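Local coordinates for protein teichoic acid D-alanine hydrolase (Staphylococcus aureus, PDB 5ZH8) that removes D-alanyl esters from wall teichoic acid and lipoteichoic acid, affecting methicillin resistance, autolysis and cell wall structure, at residues Ser132-Ile146 with Val226-Ile239. Residues are numbered along the deposited sequence; the frame is centred on the assembly and turned at random.
Sequences STGLLLKQLEEEHKI and VTGKSYAENYYTKI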
loop_
_atom_site.group_PDB
_atom_site.type_symbol
_atom_site.label_atom_id
_atom_site.label_comp_id
_atom_site.label_asym_id
_atom_site.label_seq_id
_atom_site.Cartn_x
_atom_site.Cartn_y
_atom_site.Cartn_z
ATOM N N SER A 132 15.190 -16.344 6.719
ATOM C CA SER A 132 16.618 -16.443 7.039
ATOM C C SER A 132 16.826 -16.654 8.549
ATOM O O SER A 132 17.558 -17.563 8.964
ATOM C CB SER A 132 17.358 -15.188 6.545
ATOM O OG SER A 132 18.603 -15.004 7.201
ATOM N N THR A 133 16.160 -15.820 9.350
ATOM C CA THR A 133 16.224 -15.900 10.809
ATOM C C THR A 133 15.649 -17.234 11.332
ATOM O O THR A 133 16.192 -17.827 12.270
ATOM C CB THR A 133 15.470 -14.712 11.458
ATOM O OG1 THR A 133 16.049 -13.476 11.024
ATOM C CG2 THR A 133 15.524 -14.783 12.991
ATOM N N GLY A 134 14.559 -17.699 10.726
ATOM C CA GLY A 134 13.976 -18.986 11.083
ATOM C C GLY A 134 14.914 -20.147 10.801
ATOM O O GLY A 134 15.007 -21.080 11.594
ATOM N N LEU A 135 15.614 -20.092 9.671
ATOM C CA LEU A 135 16.580 -21.133 9.316
ATOM C C LEU A 135 17.718 -21.197 10.325
ATOM O O LEU A 135 18.150 -22.285 10.707
ATOM C CB LEU A 135 17.139 -20.902 7.912
ATOM C CG LEU A 135 16.176 -21.245 6.771
ATOM C CD1 LEU A 135 16.623 -20.597 5.470
ATOM C CD2 LEU A 135 16.047 -22.753 6.600
ATOM N N LEU A 136 18.192 -20.025 10.753
ATOM C CA LEU A 136 19.232 -19.927 11.768
ATOM C C LEU A 136 18.754 -20.498 13.096
ATOM O O LEU A 136 19.511 -21.171 13.787
ATOM C CB LEU A 136 19.668 -18.466 11.944
ATOM C CG LEU A 136 20.449 -17.832 10.785
ATOM C CD1 LEU A 136 20.610 -16.337 11.011
ATOM C CD2 LEU A 136 21.809 -18.499 10.601
ATOM N N LEU A 137 17.500 -20.220 13.443
ATOM C CA LEU A 137 16.860 -20.794 14.637
ATOM C C LEU A 137 16.851 -22.313 14.586
ATOM O O LEU A 137 17.302 -22.972 15.517
ATOM C CB LEU A 137 15.416 -20.306 14.783
ATOM C CG LEU A 137 15.162 -19.073 15.654
ATOM C CD1 LEU A 137 13.671 -18.779 15.670
ATOM C CD2 LEU A 137 15.683 -19.244 17.070
ATOM N N LYS A 138 16.330 -22.861 13.496
ATOM C CA LYS A 138 16.261 -24.307 13.332
ATOM C C LYS A 138 17.654 -24.925 13.411
ATOM O O LYS A 138 17.848 -25.955 14.065
ATOM C CB LYS A 138 15.575 -24.683 12.013
ATOM C CG LYS A 138 15.459 -26.188 11.772
ATOM C CD LYS A 138 14.583 -26.908 12.800
ATOM C CE LYS A 138 13.101 -26.711 12.499
ATOM N NZ LYS A 138 12.252 -26.930 13.698
ATOM N N GLN A 139 18.620 -24.288 12.754
ATOM C CA GLN A 139 20.007 -24.727 12.837
ATOM C C GLN A 139 20.489 -24.795 14.289
ATOM O O GLN A 139 21.086 -25.787 14.704
ATOM C CB GLN A 139 20.911 -23.803 12.035
ATOM C CG GLN A 139 20.886 -24.057 10.537
ATOM C CD GLN A 139 21.653 -23.000 9.761
ATOM O OE1 GLN A 139 21.977 -21.938 10.296
ATOM N NE2 GLN A 139 21.942 -23.284 8.493
ATOM N N LEU A 140 20.212 -23.744 15.051
ATOM C CA LEU A 140 20.596 -23.679 16.457
ATOM C C LEU A 140 19.915 -24.736 17.323
ATOM O O LEU A 140 20.496 -25.200 18.298
ATOM C CB LEU A 140 20.316 -22.283 17.029
ATOM C CG LEU A 140 21.267 -21.192 16.535
ATOM C CD1 LEU A 140 20.838 -19.845 17.076
ATOM C CD2 LEU A 140 22.701 -21.505 16.938
ATOM N N GLU A 141 18.686 -25.104 16.968
ATOM C CA GLU A 141 17.962 -26.174 17.660
ATOM C C GLU A 141 18.658 -27.514 17.464
ATOM O O GLU A 141 18.843 -28.262 18.424
ATOM C CB GLU A 141 16.516 -26.263 17.162
ATOM C CG GLU A 141 15.651 -25.080 17.551
ATOM C CD GLU A 141 14.329 -25.065 16.821
ATOM O OE1 GLU A 141 13.596 -26.063 16.918
ATOM O OE2 GLU A 141 14.019 -24.057 16.159
ATOM N N GLU A 142 19.067 -27.789 16.226
ATOM C CA GLU A 142 19.751 -29.034 15.878
ATOM C C GLU A 142 21.214 -29.070 16.362
ATOM O O GLU A 142 21.805 -30.137 16.496
ATOM C CB GLU A 142 19.691 -29.257 14.366
ATOM C CG GLU A 142 18.280 -29.388 13.794
ATOM C CD GLU A 142 17.467 -30.499 14.441
ATOM O OE1 GLU A 142 17.988 -31.632 14.565
ATOM O OE2 GLU A 142 16.302 -30.233 14.819
ATOM N N GLU A 143 21.792 -27.896 16.608
ATOM C CA GLU A 143 23.093 -27.790 17.267
ATOM C C GLU A 143 22.982 -27.920 18.791
ATOM O O GLU A 143 23.994 -27.972 19.478
ATOM C CB GLU A 143 23.763 -26.463 16.904
ATOM C CG GLU A 143 24.209 -26.381 15.453
ATOM C CD GLU A 143 24.835 -25.045 15.096
ATOM O OE1 GLU A 143 25.246 -24.302 16.018
ATOM O OE2 GLU A 143 24.931 -24.737 13.889
ATOM N N HIS A 144 21.749 -27.976 19.300
ATOM C CA HIS A 144 21.470 -28.131 20.735
ATOM C C HIS A 144 21.894 -26.907 21.553
ATOM O O HIS A 144 22.319 -27.025 22.698
ATOM C CB HIS A 144 22.104 -29.410 21.301
ATOM C CG HIS A 144 22.022 -30.591 20.385
ATOM N ND1 HIS A 144 20.975 -31.486 20.406
ATOM C CD2 HIS A 144 22.864 -31.021 19.417
ATOM C CE1 HIS A 144 21.177 -32.415 19.491
ATOM N NE2 HIS A 144 22.318 -32.158 18.881
ATOM N N LYS A 145 21.764 -25.731 20.940
ATOM C CA LYS A 145 22.071 -24.453 21.576
ATOM C C LYS A 145 20.818 -23.731 22.044
ATOM O O LYS A 145 20.895 -22.909 22.941
ATOM C CB LYS A 145 22.856 -23.559 20.617
ATOM C CG LYS A 145 24.270 -24.056 20.359
ATOM C CD LYS A 145 25.181 -22.935 19.884
ATOM C CE LYS A 145 26.569 -23.448 19.553
ATOM N NZ LYS A 145 26.541 -24.353 18.368
ATOM N N ILE A 146 19.679 -24.016 21.424
ATOM C CA ILE A 146 18.385 -23.513 21.892
ATOM C C ILE A 146 17.339 -24.615 21.840
ATOM O O ILE A 146 17.482 -25.585 21.109
ATOM C CB ILE A 146 17.872 -22.318 21.049
ATOM C CG1 ILE A 146 17.526 -22.770 19.626
ATOM C CG2 ILE A 146 18.898 -21.195 21.028
ATOM C CD1 ILE A 146 17.083 -21.648 18.713
ATOM N N VAL A 226 23.190 -16.281 21.908
ATOM C CA VAL A 226 23.560 -17.688 22.121
ATOM C C VAL A 226 24.826 -18.063 21.372
ATOM O O VAL A 226 25.597 -18.893 21.848
ATOM C CB VAL A 226 22.445 -18.686 21.722
ATOM C CG1 VAL A 226 21.189 -18.459 22.543
ATOM C CG2 VAL A 226 22.152 -18.632 20.232
ATOM N N THR A 227 25.033 -17.459 20.205
ATOM C CA THR A 227 26.199 -17.747 19.372
ATOM C C THR A 227 27.392 -16.854 19.720
ATOM O O THR A 227 28.527 -17.158 19.350
ATOM C CB THR A 227 25.884 -17.555 17.875
ATOM O OG1 THR A 227 25.608 -16.174 17.604
ATOM C CG2 THR A 227 24.686 -18.400 17.455
ATOM N N GLY A 228 27.131 -15.750 20.416
ATOM C CA GLY A 228 28.154 -14.754 20.691
ATOM C C GLY A 228 28.701 -14.113 19.427
ATOM O O GLY A 228 29.816 -13.609 19.426
ATOM N N LYS A 229 27.914 -14.121 18.354
ATOM C CA LYS A 229 28.355 -13.619 17.059
ATOM C C LYS A 229 27.241 -12.842 16.407
ATOM O O LYS A 229 26.072 -13.090 16.670
ATOM C CB LYS A 229 28.788 -14.768 16.148
ATOM C CG LYS A 229 30.038 -15.482 16.628
ATOM C CD LYS A 229 30.635 -16.369 15.542
ATOM C CE LYS A 229 32.030 -16.845 15.924
ATOM N NZ LYS A 229 32.986 -15.714 16.148
ATOM N N SER A 230 27.615 -11.903 15.545
ATOM C CA SER A 230 26.637 -11.052 14.883
ATOM C C SER A 230 25.681 -11.870 14.016
ATOM O O SER A 230 26.028 -12.953 13.543
ATOM C CB SER A 230 27.341 -9.995 14.034
ATOM O OG SER A 230 27.859 -10.554 12.837
ATOM N N TYR A 231 24.477 -11.340 13.824
ATOM C CA TYR A 231 23.490 -11.948 12.946
ATOM C C TYR A 231 24.066 -12.118 11.543
ATOM O O TYR A 231 23.927 -13.178 10.936
ATOM C CB TYR A 231 22.222 -11.084 12.888
ATOM C CG TYR A 231 21.131 -11.654 12.004
ATOM C CD1 TYR A 231 21.093 -11.371 10.644
ATOM C CD2 TYR A 231 20.138 -12.478 12.528
ATOM C CE1 TYR A 231 20.097 -11.886 9.828
ATOM C CE2 TYR A 231 19.140 -12.998 11.725
ATOM C CZ TYR A 231 19.122 -12.700 10.371
ATOM O OH TYR A 231 18.136 -13.219 9.552
ATOM N N ALA A 232 24.716 -11.069 11.044
ATOM C CA ALA A 232 25.329 -11.074 9.713
ATOM C C ALA A 232 26.322 -12.214 9.546
ATOM O O ALA A 232 26.372 -12.859 8.503
ATOM C CB ALA A 232 26.024 -9.736 9.448
ATOM N N GLU A 233 27.117 -12.449 10.578
ATOM C CA GLU A 233 28.087 -13.531 10.560
ATOM C C GLU A 233 27.384 -14.884 10.587
ATOM O O GLU A 233 27.738 -15.782 9.823
ATOM C CB GLU A 233 29.034 -13.409 11.750
ATOM C CG GLU A 233 30.198 -14.383 11.711
ATOM C CD GLU A 233 31.282 -14.050 12.710
ATOM O OE1 GLU A 233 31.161 -13.029 13.435
ATOM O OE2 GLU A 233 32.255 -14.826 12.781
ATOM N N ASN A 234 26.393 -15.027 11.462
ATOM C CA ASN A 234 25.637 -16.265 11.538
ATOM C C ASN A 234 24.972 -16.563 10.199
ATOM O O ASN A 234 25.002 -17.704 9.737
ATOM C CB ASN A 234 24.599 -16.219 12.665
ATOM C CG ASN A 234 25.206 -16.466 14.046
ATOM O OD1 ASN A 234 25.015 -15.679 14.973
ATOM N ND2 ASN A 234 25.912 -17.584 14.198
ATOM N N TYR A 235 24.393 -15.541 9.566
ATOM C CA TYR A 235 23.773 -15.724 8.250
ATOM C C TYR A 235 24.774 -16.177 7.187
ATOM O O TYR A 235 24.506 -17.115 6.443
ATOM C CB TYR A 235 23.076 -14.458 7.745
ATOM C CG TYR A 235 22.854 -14.527 6.246
ATOM C CD1 TYR A 235 21.776 -15.225 5.706
ATOM C CD2 TYR A 235 23.761 -13.941 5.363
ATOM C CE1 TYR A 235 21.598 -15.314 4.339
ATOM C CE2 TYR A 235 23.586 -14.031 3.991
ATOM C CZ TYR A 235 22.506 -14.718 3.492
ATOM O OH TYR A 235 22.351 -14.800 2.134
ATOM N N TYR A 236 25.909 -15.495 7.089
ATOM C CA TYR A 236 26.884 -15.832 6.047
ATOM C C TYR A 236 27.544 -17.193 6.284
ATOM O O TYR A 236 27.619 -18.021 5.372
ATOM C CB TYR A 236 27.950 -14.740 5.880
ATOM C CG TYR A 236 27.538 -13.646 4.921
ATOM C CD1 TYR A 236 27.390 -13.896 3.559
ATOM C CD2 TYR A 236 27.243 -12.374 5.384
ATOM C CE1 TYR A 236 27.003 -12.896 2.685
ATOM C CE2 TYR A 236 26.847 -11.366 4.519
ATOM C CZ TYR A 236 26.728 -11.631 3.170
ATOM O OH TYR A 236 26.346 -10.636 2.298
ATOM N N THR A 237 28.015 -17.424 7.503
ATOM C CA THR A 237 28.703 -18.670 7.832
ATOM C C THR A 237 27.775 -19.895 7.744
ATOM O O THR A 237 28.195 -20.962 7.289
ATOM C CB THR A 237 29.330 -18.608 9.238
ATOM O OG1 THR A 237 28.342 -18.186 10.182
ATOM C CG2 THR A 237 30.472 -17.632 9.272
ATOM N N LYS A 238 26.519 -19.729 8.156
ATOM C CA LYS A 238 25.583 -20.855 8.239
ATOM C C LYS A 238 24.612 -20.997 7.063
ATOM O O LYS A 238 24.004 -22.053 6.902
ATOM C CB LYS A 238 24.783 -20.792 9.543
ATOM C CG LYS A 238 25.612 -20.834 10.820
ATOM C CD LYS A 238 24.690 -20.765 12.030
ATOM C CE LYS A 238 25.428 -20.928 13.346
ATOM N NZ LYS A 238 25.903 -22.324 13.543
ATOM N N ILE A 239 24.445 -19.955 6.254
ATOM C CA ILE A 239 23.505 -20.011 5.111
ATOM C C ILE A 239 24.093 -19.395 3.844
ATOM O O ILE A 239 24.250 -20.081 2.837
ATOM C CB ILE A 239 22.164 -19.308 5.432
ATOM C CG1 ILE A 239 21.472 -19.969 6.630
ATOM C CG2 ILE A 239 21.240 -19.328 4.215
ATOM C CD1 ILE A 239 20.399 -19.113 7.269
#
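L136 and Y235 mark the point where helix 132-142 passes helix 231-239, their CA atoms 7.1 Å apart. The two axes cross at 73° and come within 10.4 Å. Past the end of the first helix, where H144 takes positive phi in a Schellman motif, K145 brings the chain alongside V226, at the end of helix 213-227.

At the crossing the packing is knobs-into-holes. L136 fits among Y231, N234, K238 and I239: its CD1 leans on the Y231 ring in an off-centre CH-pi contact, 4.2 Å from the centroid, while CD2 meets CD1 of I239. In return, I239 enters the hole formed by S132, L135, L136 and Q139.

The Y231 side chain, with CG anti to the backbone N (chi1 -179°), carries its hydroxyl to the N-terminal end of 132-146. There OH donates to T133 OG1 (2.6 Å), which lies near the ring plane at its edge, and accepts from S132 OG (3.0 Å). Two bonds thus grip the Y231 hydroxyl, and T133 OG1 has a further hydrogen bond with G284 O. The contact belongs to the mainly helical part of the beta-lactamase fold, where F250 of strand 248-250 also touches Y231.

Farther along, the Q139 and K238 side chains run antiparallel past one another. Q139 NE2 donates to K238 O (2.9 Å), approaching from above the carbonyl plane rather than along a lone pair. K238 runs extended until it bends at chi4 (-71°), where NZ reaches the syn lone pair of E143 OE2 at 2.6 Å. K145 grips the other oxygen, E143 OE1, so one carboxylate probably offsets both positive charges. About one turn before E143, L140 meets V226 tip to tip, CD1 to CG2 at 3.6 Å, and its CD2 lies against CG2 of T227, the L140 and T227 side chains roughly at right angles.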